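Local coordinates for deoxyribodipyrimidine photo-lyase (Oryza sativa Japonica Group, PDB 3UMV), which repairs ultraviolet-damaged DNA in plants, using light and a bound FAD to split cyclobutane pyrimidine dimers back into separate pyrimidines, at residues Phe112-Thr115 against Glu120-Ala123; Leu124-Gly129 against Gly152-Glu157; Lys303-Arg306 against Ser312-Ala315; Thr176-Met181 against Ala327-Tyr332; Arg88-Leu93 against Ser231-Val236. One frame throughout, in Å; residues are numbered along the deposited sequence.

Contact 1. Residues Phe112-Thr115 against Glu120-Ala123; sequences FLFT and EIPA. With URE (urea), chain N.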
# COMPACT_ATOMS: atom_id res chain seq x y z
N PHE A 112 -11.99 19.03 -0.53
CA PHE A 112 -11.57 19.65 0.72
C PHE A 112 -10.27 19.02 1.23
O PHE A 112 -10.21 17.82 1.46
CB PHE A 112 -12.65 19.46 1.80
CG PHE A 112 -13.92 20.23 1.53
CD1 PHE A 112 -14.11 21.48 2.08
CD2 PHE A 112 -14.91 19.69 0.73
CE1 PHE A 112 -15.28 22.19 1.84
CE2 PHE A 112 -16.09 20.40 0.48
CZ PHE A 112 -16.27 21.65 1.04
N LEU A 113 -9.25 19.85 1.40
CA LEU A 113 -7.98 19.40 1.95
C LEU A 113 -7.81 19.89 3.39
O LEU A 113 -7.83 21.09 3.64
CB LEU A 113 -6.81 19.90 1.11
CG LEU A 113 -5.46 19.40 1.64
CD1 LEU A 113 -5.42 17.89 1.61
CD2 LEU A 113 -4.30 19.99 0.83
N PHE A 114 -7.63 18.95 4.31
CA PHE A 114 -7.46 19.27 5.73
C PHE A 114 -6.08 18.83 6.22
O PHE A 114 -5.74 17.65 6.16
CB PHE A 114 -8.55 18.59 6.55
CG PHE A 114 -9.95 19.08 6.26
CD1 PHE A 114 -10.91 18.23 5.75
CD2 PHE A 114 -10.29 20.40 6.48
CE1 PHE A 114 -12.20 18.68 5.49
CE2 PHE A 114 -11.57 20.87 6.21
CZ PHE A 114 -12.53 20.01 5.71
N THR A 115 -5.27 19.77 6.70
CA THR A 115 -3.94 19.41 7.16
C THR A 115 -3.80 19.32 8.68
O THR A 115 -2.71 19.07 9.21
CB THR A 115 -2.86 20.34 6.56
OG1 THR A 115 -3.22 21.71 6.77
CG2 THR A 115 -2.75 20.09 5.06
N GLU A 120 -11.02 17.03 11.55
CA GLU A 120 -11.61 18.02 10.66
C GLU A 120 -12.73 17.42 9.81
O GLU A 120 -13.60 18.13 9.31
CB GLU A 120 -10.53 18.66 9.79
CG GLU A 120 -9.59 19.56 10.58
CD GLU A 120 -8.38 20.03 9.78
OE1 GLU A 120 -7.57 19.17 9.38
OE2 GLU A 120 -8.24 21.26 9.56
N ILE A 121 -12.71 16.09 9.65
CA ILE A 121 -13.69 15.38 8.82
C ILE A 121 -15.09 15.47 9.44
O ILE A 121 -16.04 15.92 8.78
CB ILE A 121 -13.26 13.91 8.59
CG1 ILE A 121 -11.96 13.86 7.79
CG2 ILE A 121 -14.37 13.10 7.91
CD1 ILE A 121 -12.09 14.39 6.37
N PRO A 122 -15.23 15.05 10.70
CA PRO A 122 -16.56 15.20 11.30
C PRO A 122 -16.99 16.67 11.41
O PRO A 122 -18.18 16.98 11.29
CB PRO A 122 -16.40 14.57 12.69
CG PRO A 122 -14.94 14.47 12.92
CD PRO A 122 -14.33 14.28 11.57
N ALA A 123 -16.03 17.55 11.65
CA ALA A 123 -16.34 18.97 11.70
C ALA A 123 -16.99 19.42 10.40
O ALA A 123 -18.00 20.12 10.42
CB ALA A 123 -15.08 19.78 11.99
C URE N . -11.16 23.55 3.94
O URE N . -11.19 23.46 2.72
N1 URE N . -10.11 23.13 4.59
N2 URE N . -12.18 24.05 4.59
O HOH W 1 -6.77 22.31 7.30

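Contact 2. Residues Leu124-Gly129 against Gly152-Glu157; sequences LVQRLG and GDLRRE. Unlike the reference sequence in segment 124-129: Q126 (reference Arg).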
# COMPACT_ATOMS: atom_id res chain seq x y z
N LEU A 124 -16.40 19.02 9.27
CA LEU A 124 -16.95 19.39 7.97
C LEU A 124 -18.33 18.79 7.75
O LEU A 124 -19.26 19.48 7.33
CB LEU A 124 -16.01 18.96 6.83
CG LEU A 124 -16.61 19.17 5.44
CD1 LEU A 124 -16.57 20.63 5.07
CD2 LEU A 124 -15.85 18.35 4.40
N VAL A 125 -18.47 17.51 8.07
CA VAL A 125 -19.73 16.81 7.88
C VAL A 125 -20.87 17.55 8.59
O VAL A 125 -21.99 17.65 8.06
CB VAL A 125 -19.63 15.34 8.37
CG1 VAL A 125 -21.02 14.74 8.58
CG2 VAL A 125 -18.82 14.50 7.40
N GLN A 126 -20.58 18.11 9.77
CA GLN A 126 -21.60 18.83 10.53
C GLN A 126 -21.90 20.23 9.99
O GLN A 126 -23.06 20.64 9.98
CB GLN A 126 -21.23 18.88 12.02
CG GLN A 126 -21.36 17.53 12.70
CD GLN A 126 -20.87 17.54 14.13
OE1 GLN A 126 -19.77 17.07 14.42
NE2 GLN A 126 -21.69 18.05 15.04
N ARG A 127 -20.87 20.95 9.53
CA ARG A 127 -21.08 22.27 8.94
C ARG A 127 -21.97 22.16 7.69
O ARG A 127 -22.84 23.01 7.46
CB ARG A 127 -19.75 22.93 8.55
CG ARG A 127 -18.91 23.41 9.71
CD ARG A 127 -17.85 24.43 9.23
NE ARG A 127 -16.95 23.87 8.22
CZ ARG A 127 -15.87 23.16 8.51
NH1 ARG A 127 -15.09 22.69 7.54
NH2 ARG A 127 -15.57 22.90 9.77
N LEU A 128 -21.75 21.12 6.90
CA LEU A 128 -22.45 20.93 5.64
C LEU A 128 -23.84 20.36 5.84
O LEU A 128 -24.64 20.33 4.91
CB LEU A 128 -21.66 19.97 4.74
CG LEU A 128 -20.29 20.36 4.22
CD1 LEU A 128 -19.71 19.19 3.39
CD2 LEU A 128 -20.37 21.63 3.41
N GLY A 129 -24.11 19.87 7.04
CA GLY A 129 -25.32 19.11 7.28
C GLY A 129 -25.38 17.88 6.39
O GLY A 129 -26.41 17.61 5.78
N GLY A 152 -17.30 7.62 16.24
CA GLY A 152 -17.72 7.97 17.59
C GLY A 152 -18.08 9.44 17.74
O GLY A 152 -19.04 9.77 18.43
N ASP A 153 -17.29 10.32 17.13
CA ASP A 153 -17.59 11.75 17.17
C ASP A 153 -18.95 12.00 16.54
O ASP A 153 -19.79 12.71 17.10
CB ASP A 153 -16.52 12.56 16.43
CG ASP A 153 -15.16 12.49 17.11
OD1 ASP A 153 -15.09 12.10 18.29
OD2 ASP A 153 -14.15 12.85 16.45
N LEU A 154 -19.18 11.43 15.36
CA LEU A 154 -20.47 11.59 14.69
C LEU A 154 -21.61 10.93 15.45
O LEU A 154 -22.72 11.45 15.48
CB LEU A 154 -20.41 11.04 13.27
CG LEU A 154 -19.56 11.88 12.33
CD1 LEU A 154 -19.56 11.27 10.93
CD2 LEU A 154 -20.06 13.32 12.32
N ARG A 155 -21.36 9.77 16.04
CA ARG A 155 -22.41 9.07 16.77
C ARG A 155 -22.95 9.96 17.89
O ARG A 155 -24.16 10.01 18.15
CB ARG A 155 -21.90 7.76 17.36
CG ARG A 155 -22.96 6.96 18.09
CD ARG A 155 -24.12 6.62 17.18
NE ARG A 155 -25.07 5.70 17.81
CZ ARG A 155 -25.02 4.38 17.70
NH1 ARG A 155 -24.07 3.81 16.97
NH2 ARG A 155 -25.93 3.63 18.31
N ARG A 156 -22.05 10.67 18.54
CA ARG A 156 -22.39 11.48 19.71
C ARG A 156 -22.98 12.84 19.35
O ARG A 156 -23.87 13.34 20.04
CB ARG A 156 -21.16 11.62 20.61
CG ARG A 156 -20.98 12.98 21.26
CD ARG A 156 -19.72 13.01 22.12
NE ARG A 156 -18.53 12.60 21.38
CZ ARG A 156 -18.06 11.35 21.35
NH1 ARG A 156 -16.97 11.06 20.65
NH2 ARG A 156 -18.70 10.39 22.01
N GLU A 157 -22.50 13.44 18.27
CA GLU A 157 -22.88 14.81 17.91
C GLU A 157 -23.84 14.90 16.72
O GLU A 157 -24.51 15.92 16.54
CB GLU A 157 -21.64 15.66 17.64
CG GLU A 157 -20.71 15.77 18.83
CD GLU A 157 -21.39 16.36 20.06
OE1 GLU A 157 -22.42 17.05 19.89
OE2 GLU A 157 -20.90 16.13 21.18

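Contact 3. Residues Lys303-Arg306 against Ser312-Ala315; sequences KKCR and SVDA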
# COMPACT_ATOMS: atom_id res chain seq x y z
N LYS A 303 -6.13 -9.00 -17.79
CA LYS A 303 -7.01 -9.99 -18.40
C LYS A 303 -7.12 -9.75 -19.90
O LYS A 303 -7.16 -10.69 -20.69
CB LYS A 303 -8.39 -9.97 -17.74
CG LYS A 303 -8.42 -10.60 -16.36
CD LYS A 303 -9.63 -11.50 -16.18
CE LYS A 303 -9.44 -12.82 -16.89
NZ LYS A 303 -10.53 -13.77 -16.56
N LYS A 304 -7.16 -8.48 -20.30
CA LYS A 304 -7.30 -8.13 -21.71
C LYS A 304 -6.07 -8.49 -22.53
O LYS A 304 -6.14 -8.54 -23.76
CB LYS A 304 -7.63 -6.65 -21.89
CG LYS A 304 -9.08 -6.34 -21.57
CD LYS A 304 -9.24 -4.98 -20.92
CE LYS A 304 -9.12 -3.87 -21.93
NZ LYS A 304 -9.42 -2.57 -21.26
N CYS A 305 -4.95 -8.76 -21.87
CA CYS A 305 -3.78 -9.19 -22.65
C CYS A 305 -3.25 -10.58 -22.28
O CYS A 305 -2.19 -10.99 -22.74
CB CYS A 305 -2.69 -8.12 -22.65
SG CYS A 305 -2.03 -7.73 -21.06
N ARG A 306 -4.03 -11.33 -21.50
CA ARG A 306 -3.63 -12.67 -21.10
C ARG A 306 -3.34 -13.60 -22.28
O ARG A 306 -2.43 -14.43 -22.21
CB ARG A 306 -4.69 -13.28 -20.18
CG ARG A 306 -4.22 -14.45 -19.34
CD ARG A 306 -4.48 -15.76 -20.02
NE ARG A 306 -4.02 -16.89 -19.22
CZ ARG A 306 -4.12 -18.17 -19.59
NH1 ARG A 306 -4.66 -18.48 -20.76
NH2 ARG A 306 -3.67 -19.13 -18.79
N SER A 312 2.98 -15.42 -18.13
CA SER A 312 3.44 -14.22 -17.44
C SER A 312 2.27 -13.46 -16.82
O SER A 312 2.34 -12.98 -15.69
CB SER A 312 4.21 -13.31 -18.39
OG SER A 312 5.41 -13.92 -18.80
N VAL A 313 1.18 -13.35 -17.58
CA VAL A 313 0.01 -12.67 -17.05
C VAL A 313 -0.55 -13.41 -15.83
O VAL A 313 -0.89 -12.78 -14.84
CB VAL A 313 -1.07 -12.47 -18.11
CG1 VAL A 313 -2.40 -12.10 -17.45
CG2 VAL A 313 -0.63 -11.39 -19.09
N ASP A 314 -0.65 -14.74 -15.91
CA ASP A 314 -1.08 -15.53 -14.76
C ASP A 314 -0.21 -15.26 -13.52
O ASP A 314 -0.72 -15.11 -12.41
CB ASP A 314 -1.09 -17.02 -15.10
CG ASP A 314 -2.25 -17.41 -16.02
OD1 ASP A 314 -2.42 -18.62 -16.29
OD2 ASP A 314 -2.99 -16.51 -16.46
N ALA A 315 1.10 -15.19 -13.72
CA ALA A 315 2.03 -14.96 -12.63
C ALA A 315 1.88 -13.55 -12.05
O ALA A 315 1.90 -13.36 -10.84
CB ALA A 315 3.45 -15.20 -13.10

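Contact 4. Residues Thr176-Met181 against Ala327-Tyr332; sequences TASAKM and ADNFCY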
# COMPACT_ATOMS: atom_id res chain seq x y z
N THR A 176 -15.25 -10.20 2.74
CA THR A 176 -15.93 -11.22 1.95
C THR A 176 -14.96 -12.30 1.47
O THR A 176 -15.32 -13.48 1.39
CB THR A 176 -16.60 -10.59 0.73
OG1 THR A 176 -17.59 -9.65 1.18
CG2 THR A 176 -17.27 -11.64 -0.13
N ALA A 177 -13.72 -11.92 1.17
CA ALA A 177 -12.77 -12.88 0.58
C ALA A 177 -12.61 -14.10 1.48
O ALA A 177 -12.63 -15.24 1.03
CB ALA A 177 -11.41 -12.21 0.35
N SER A 178 -12.41 -13.82 2.76
CA SER A 178 -12.36 -14.85 3.78
C SER A 178 -12.93 -14.27 5.06
O SER A 178 -12.90 -13.05 5.28
CB SER A 178 -10.94 -15.36 4.00
OG SER A 178 -10.93 -16.41 4.95
N ALA A 179 -13.46 -15.15 5.89
CA ALA A 179 -13.98 -14.77 7.19
C ALA A 179 -12.88 -14.85 8.25
O ALA A 179 -13.12 -14.52 9.42
CB ALA A 179 -15.16 -15.66 7.58
N LYS A 180 -11.69 -15.28 7.85
CA LYS A 180 -10.60 -15.43 8.82
C LYS A 180 -9.24 -15.17 8.19
O LYS A 180 -9.12 -15.09 6.98
CB LYS A 180 -10.64 -16.82 9.46
CG LYS A 180 -10.39 -17.97 8.51
CD LYS A 180 -10.24 -19.28 9.28
CE LYS A 180 -9.42 -20.29 8.51
NZ LYS A 180 -9.89 -20.43 7.11
N MET A 181 -8.21 -15.03 9.03
CA MET A 181 -6.86 -14.90 8.51
C MET A 181 -6.46 -16.24 7.89
O MET A 181 -6.63 -17.29 8.51
CB MET A 181 -5.87 -14.47 9.61
CG MET A 181 -5.56 -15.52 10.65
SD MET A 181 -4.28 -14.99 11.83
CE MET A 181 -5.32 -14.33 13.13
N ALA A 327 -2.18 -9.98 2.03
CA ALA A 327 -1.61 -9.10 3.05
C ALA A 327 -2.69 -8.28 3.75
O ALA A 327 -2.60 -8.09 4.97
CB ALA A 327 -0.52 -8.17 2.47
N ASP A 328 -3.69 -7.78 3.00
CA ASP A 328 -4.83 -7.10 3.64
C ASP A 328 -5.58 -8.07 4.57
O ASP A 328 -5.96 -7.72 5.69
CB ASP A 328 -5.79 -6.47 2.62
CG ASP A 328 -5.55 -4.97 2.44
OD1 ASP A 328 -6.53 -4.20 2.19
OD2 ASP A 328 -4.38 -4.55 2.55
N ASN A 329 -5.79 -9.29 4.08
CA ASN A 329 -6.44 -10.32 4.88
C ASN A 329 -5.74 -10.46 6.23
O ASN A 329 -6.38 -10.44 7.28
CB ASN A 329 -6.42 -11.65 4.13
CG ASN A 329 -6.84 -12.82 4.99
OD1 ASN A 329 -6.00 -13.53 5.53
ND2 ASN A 329 -8.14 -13.01 5.16
N PHE A 330 -4.41 -10.56 6.19
CA PHE A 330 -3.67 -10.79 7.41
C PHE A 330 -3.76 -9.61 8.36
O PHE A 330 -4.07 -9.78 9.54
CB PHE A 330 -2.22 -11.13 7.10
CG PHE A 330 -1.38 -11.31 8.33
CD1 PHE A 330 -1.46 -12.48 9.08
CD2 PHE A 330 -0.52 -10.31 8.73
CE1 PHE A 330 -0.68 -12.64 10.22
CE2 PHE A 330 0.27 -10.48 9.88
CZ PHE A 330 0.19 -11.63 10.61
N CYS A 331 -3.48 -8.42 7.86
CA CYS A 331 -3.51 -7.26 8.74
C CYS A 331 -4.93 -6.97 9.29
O CYS A 331 -5.08 -6.53 10.42
CB CYS A 331 -2.92 -6.02 8.06
SG CYS A 331 -1.18 -6.19 7.62
N TYR A 332 -5.96 -7.25 8.49
CA TYR A 332 -7.33 -7.01 8.92
C TYR A 332 -7.74 -7.93 10.08
O TYR A 332 -8.40 -7.49 11.01
CB TYR A 332 -8.28 -7.17 7.72
CG TYR A 332 -9.74 -6.96 8.08
CD1 TYR A 332 -10.25 -5.68 8.31
CD2 TYR A 332 -10.61 -8.04 8.17
CE1 TYR A 332 -11.57 -5.48 8.63
CE2 TYR A 332 -11.95 -7.84 8.49
CZ TYR A 332 -12.41 -6.56 8.71
OH TYR A 332 -13.73 -6.34 9.03

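Contact 5. Residues Arg88-Leu93 against Ser231-Val236; sequences RQLGFL and SEAENV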
# COMPACT_ATOMS: atom_id res chain seq x y z
N ARG A 88 10.30 11.84 1.40
CA ARG A 88 10.12 10.97 0.24
C ARG A 88 8.67 10.58 0.02
O ARG A 88 8.17 10.67 -1.10
CB ARG A 88 10.96 9.70 0.38
CG ARG A 88 10.72 8.65 -0.71
CD ARG A 88 11.79 7.54 -0.68
NE ARG A 88 13.09 8.06 -1.09
CZ ARG A 88 14.25 7.42 -0.94
NH1 ARG A 88 14.30 6.23 -0.38
NH2 ARG A 88 15.37 7.99 -1.35
N GLN A 89 8.02 10.11 1.07
CA GLN A 89 6.64 9.64 0.95
C GLN A 89 5.62 10.78 0.96
O GLN A 89 4.61 10.72 0.25
CB GLN A 89 6.31 8.63 2.04
CG GLN A 89 7.15 7.35 1.99
CD GLN A 89 8.51 7.51 2.65
OE1 GLN A 89 8.79 8.53 3.31
NE2 GLN A 89 9.37 6.50 2.49
N LEU A 90 5.89 11.80 1.77
CA LEU A 90 5.02 12.96 1.84
C LEU A 90 5.01 13.74 0.52
O LEU A 90 3.96 14.21 0.06
CB LEU A 90 5.44 13.85 3.01
CG LEU A 90 5.17 13.25 4.39
CD1 LEU A 90 5.85 14.07 5.49
CD2 LEU A 90 3.69 13.17 4.64
N GLY A 91 6.18 13.85 -0.10
CA GLY A 91 6.28 14.60 -1.34
C GLY A 91 5.49 13.92 -2.44
O GLY A 91 4.78 14.58 -3.20
N PHE A 92 5.61 12.61 -2.51
CA PHE A 92 4.90 11.81 -3.51
C PHE A 92 3.38 11.90 -3.31
O PHE A 92 2.62 12.08 -4.27
CB PHE A 92 5.35 10.34 -3.43
CG PHE A 92 5.09 9.54 -4.68
CD1 PHE A 92 6.00 9.55 -5.73
CD2 PHE A 92 3.93 8.76 -4.81
CE1 PHE A 92 5.77 8.81 -6.88
CE2 PHE A 92 3.70 8.02 -5.94
CZ PHE A 92 4.62 8.03 -6.99
N LEU A 93 2.93 11.77 -2.07
CA LEU A 93 1.50 11.83 -1.78
C LEU A 93 0.97 13.21 -2.16
O LEU A 93 -0.04 13.32 -2.86
CB LEU A 93 1.23 11.56 -0.29
CG LEU A 93 -0.23 11.62 0.17
CD1 LEU A 93 -0.37 10.82 1.44
CD2 LEU A 93 -0.69 13.06 0.39
N SER A 231 9.56 19.81 4.96
CA SER A 231 10.62 20.31 5.83
C SER A 231 10.38 19.96 7.30
O SER A 231 11.30 20.03 8.12
CB SER A 231 10.84 21.82 5.65
OG SER A 231 9.81 22.58 6.26
N GLU A 232 9.15 19.57 7.63
CA GLU A 232 8.83 19.09 8.97
C GLU A 232 9.17 17.61 9.14
O GLU A 232 9.16 17.10 10.26
CB GLU A 232 7.35 19.28 9.27
CG GLU A 232 6.95 20.70 9.56
CD GLU A 232 5.45 20.82 9.76
OE1 GLU A 232 4.80 19.77 9.91
OE2 GLU A 232 4.93 21.96 9.77
N ALA A 233 9.44 16.93 8.03
CA ALA A 233 9.73 15.50 8.08
C ALA A 233 11.22 15.22 7.84
O ALA A 233 11.96 16.08 7.38
CB ALA A 233 8.88 14.75 7.05
N GLU A 234 11.65 14.02 8.18
CA GLU A 234 13.04 13.68 7.99
C GLU A 234 13.40 13.73 6.51
O GLU A 234 12.59 13.38 5.65
CB GLU A 234 13.34 12.30 8.59
CG GLU A 234 14.77 12.15 9.04
CD GLU A 234 15.07 10.74 9.53
OE1 GLU A 234 14.15 10.11 10.10
OE2 GLU A 234 16.22 10.28 9.33
N ASN A 235 14.61 14.16 6.22
CA ASN A 235 15.01 14.42 4.84
C ASN A 235 15.45 13.20 4.03
O ASN A 235 16.57 13.17 3.53
CB ASN A 235 16.08 15.52 4.81
CG ASN A 235 16.43 15.94 3.40
OD1 ASN A 235 15.71 15.65 2.45
ND2 ASN A 235 17.55 16.64 3.25
N VAL A 236 14.58 12.19 3.90
CA VAL A 236 14.78 11.15 2.91
C VAL A 236 14.30 11.70 1.57
O VAL A 236 13.13 12.05 1.43
CB VAL A 236 13.97 9.88 3.28
CG1 VAL A 236 14.21 8.79 2.26
CG2 VAL A 236 14.35 9.40 4.67

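Contact 1. Residues Phe112-Thr115 against Glu120-Ala123
CB of E120 stands over one face of the F114 ring, a CH-pi contact 4.0 Å from the centroid and displaced toward the rim. I121 adds a looser touch, its CD1 lying 4.1 Å from F114 CD1. With CG of F114 beside its own backbone N (chi1 -65°), the ring reaches from the strand to the start of the helix.

The polar part belongs to the E120 carboxylate, whose extended chain ends beside F114 CB, with OE1 3.1 Å from that carbon; the carboxylate is turned 51° from the ring plane. Its OE2 accepts from a water 2.9 Å away, and that water accepts in turn from the backbone N of T115 at 3.0 Å; OE1 takes a weak hydrogen bond from G116 N. A bound urea joins in, N1 donating to L113 O over 3.2 Å while lying obliquely to the F114 ring. Were F114 cut back to an alanine, the face under E120 CB would be gone and a gap is likely to open there.

This is a strand-to-helix connection in the photolyase alpha/beta domain. Strand 111-114 is outermost in the sheet, bonded through F112 and F114 to strand 70-75, while L113 packs against helix 222-231.

Contact 2. Residues Leu124-Gly129 against Gly152-Glu157
V125 and L154 meet methyl to methyl, their side chains crossing at about a right angle, with CG1 of V125 4.1 Å from CD2 of L154. A chi1 of 163° turns the valine CG1 toward the leucine. L154 leaves its backbone at an angle to the other helix, and only the end of its chain closes in.

Beside this apolar pair lies a more open one. Q126, which differs from the reference sequence, extends beyond CG until NE2 is 3.5 Å from CB of E157. Amide and carboxylate planes are nearly parallel, 10° apart, yet E157 bends at chi2 and carries its carboxylate away, so the glutamine amide meets the aliphatic base of the glutamate. On the same helix R156 NH1 forms a salt bridge of 3.2 Å with D153 OD1, using the anti lone pair of OD1, which lies close to the guanidinium plane.

At G129, whose phi is positive, helix 120-127 ends in a Schellman motif, with A130 N bonded to V125 O. The two helices lie side by side in the alpha/beta domain, where V125 and L154 both rest on L133 of strand 132-135 and P122 of helix 120-127 extends the packing to L154 and D153.

Contact 3. Residues Lys303-Arg306 against Ser312-Ala315
R306 grips D314 side-on, and the pair accounts for both hydrogen bonds between the segments. NE donates to OD2 over 3.0 Å at a nearly straight 171°, while NH2 donates to OD1 over 2.8 Å at 174°. Each carboxylate oxygen therefore receives one N-H on its syn side, and the salt bridge is held by two bonds that together restrain rotation of both groups. The fit is not quite coplanar: the oxygens lie almost in the guanidinium plane, but the nitrogens sit out of the carboxylate plane, and the two planes are 27° apart. OD1 has a second, weak and long ion pair with K311 NZ.

The arginine reaches this position by way of V313. Its CG is swung to the far side from its amide nitrogen, and a bend at chi2 lays the chain across the valine, bringing CG within 3.5 Å of V313 CG1. The other valine methyl, CG2, lies 4.0 Å from the carbonyl oxygen of C305. With a methionine here, the D314 carboxylate is likely to be left without its two-pronged partner and freer to turn.

Other polar ends are also paired. S312 OG is hydrogen-bonded to K266 O, and K304 NZ forms a salt bridge with E301.

The contact closes the corner between helix 295-305 and the long helix 310-333. From the latter, S312 and A315 turn to helix 268-271, where Y268 contributes to the FAD site, while V313 also packs on I265.

Contact 4. Residues Thr176-Met181 against Ala327-Tyr332
M181 and F330 mark the closest approach of the two backbones, their CA atoms 5.3 Å apart. On one side the chain is irregular, leaving the short, weakly bonded helix around 176-177; on the other, 327-332 is regular alpha-helix within 310-333. The irregular part opens with an ST turn: S178 OG accepts from K180 N at 3.2 Å. Here the chain leaving the short helix 174-177 is laid on a helix that, by similarity, contributes A327 to FAD binding; the side chain of N329 lies about 11 Å from the bound FAD.

N329 carries the junction. Its first torsion, 169°, lifts the amide off the helix toward the passing chain. ND2 donates to K180 O over 2.9 Å, almost straight at 175°; the acceptor lies in the amide plane, but the donor stands above the plane of the carbonyl. OD1 accepts from E182 N, so both ends of this buried amide are used and its rotation is fixed. CB of S178 lies 3.8 Å from ND2.

The serine hydroxyl has partners of its own in E182 and K191, while S178 O bonds to the hydroxyl of Y333. F188 of helix 185-193 also packs on N329. M181 sends the end of its side chain elsewhere and offers its backbone instead, CA lying 3.4 Å from N329 OD1.

Contact 5. Residues Arg88-Leu93 against Ser231-Val236
V236 presses a methyl group onto the guanidinium of R88: CG1 stands 3.4 Å above the plane, over its centre, with CZ the nearest atom at 3.5 Å. The arginine chain first runs extended, CG anti to the backbone N (chi1 173°), then bends at chi3 and spreads the flat group across the valine. A purely apolar contact joins L90 to A233, where CD1 and CB are only 3.5 Å apart, tighter than usual for two carbons.

Helix 87-106, part of the photolyase alpha/beta domain, meets here the loop that follows helix 222-231, and N235 lies at the centre of an inverse gamma turn that leads the loop into V236.

Polar partners for the arginine are backbone carbonyls: NE bonds to P237 O, NH1 to Y424 O and NH2 to V386 O. Three nitrogens are thus engaged while the valine rests on a face, an arrangement that would hold the guanidinium in one orientation. Closer to the backbone, R88 CB is 3.4 Å from V236 O. Acidic residues of the loop are paired too, E234 with K423 and R86, and E232 with R228. The side chain of R88 lies about 8 Å from that of K390, a residue that binds FAD.

Overall arrangement
Contacts 1 and 2 share helix 120-127 and touch, F112 and F114 packing on L124 and P122 on L154. Contacts 3 and 4 both use helix 310-333, their centres about 25 Å apart. These four are partly buried; contact 5 is buried, linking a helix of the alpha/beta domain to a loop much later in the chain, on the opposite side of the chain's centre from contacts 3 and 4. Chemistry follows place: the salt bridge of contact 3 joins partly exposed residues, contact 4 spends a buried amide on backbone, contact 2 sets a buried valine-leucine pair beside an exposed glutamine and glutamate, contact 1 combines a buried aromatic face with a water bridge, and contact 5 buries a guanidinium under a valine.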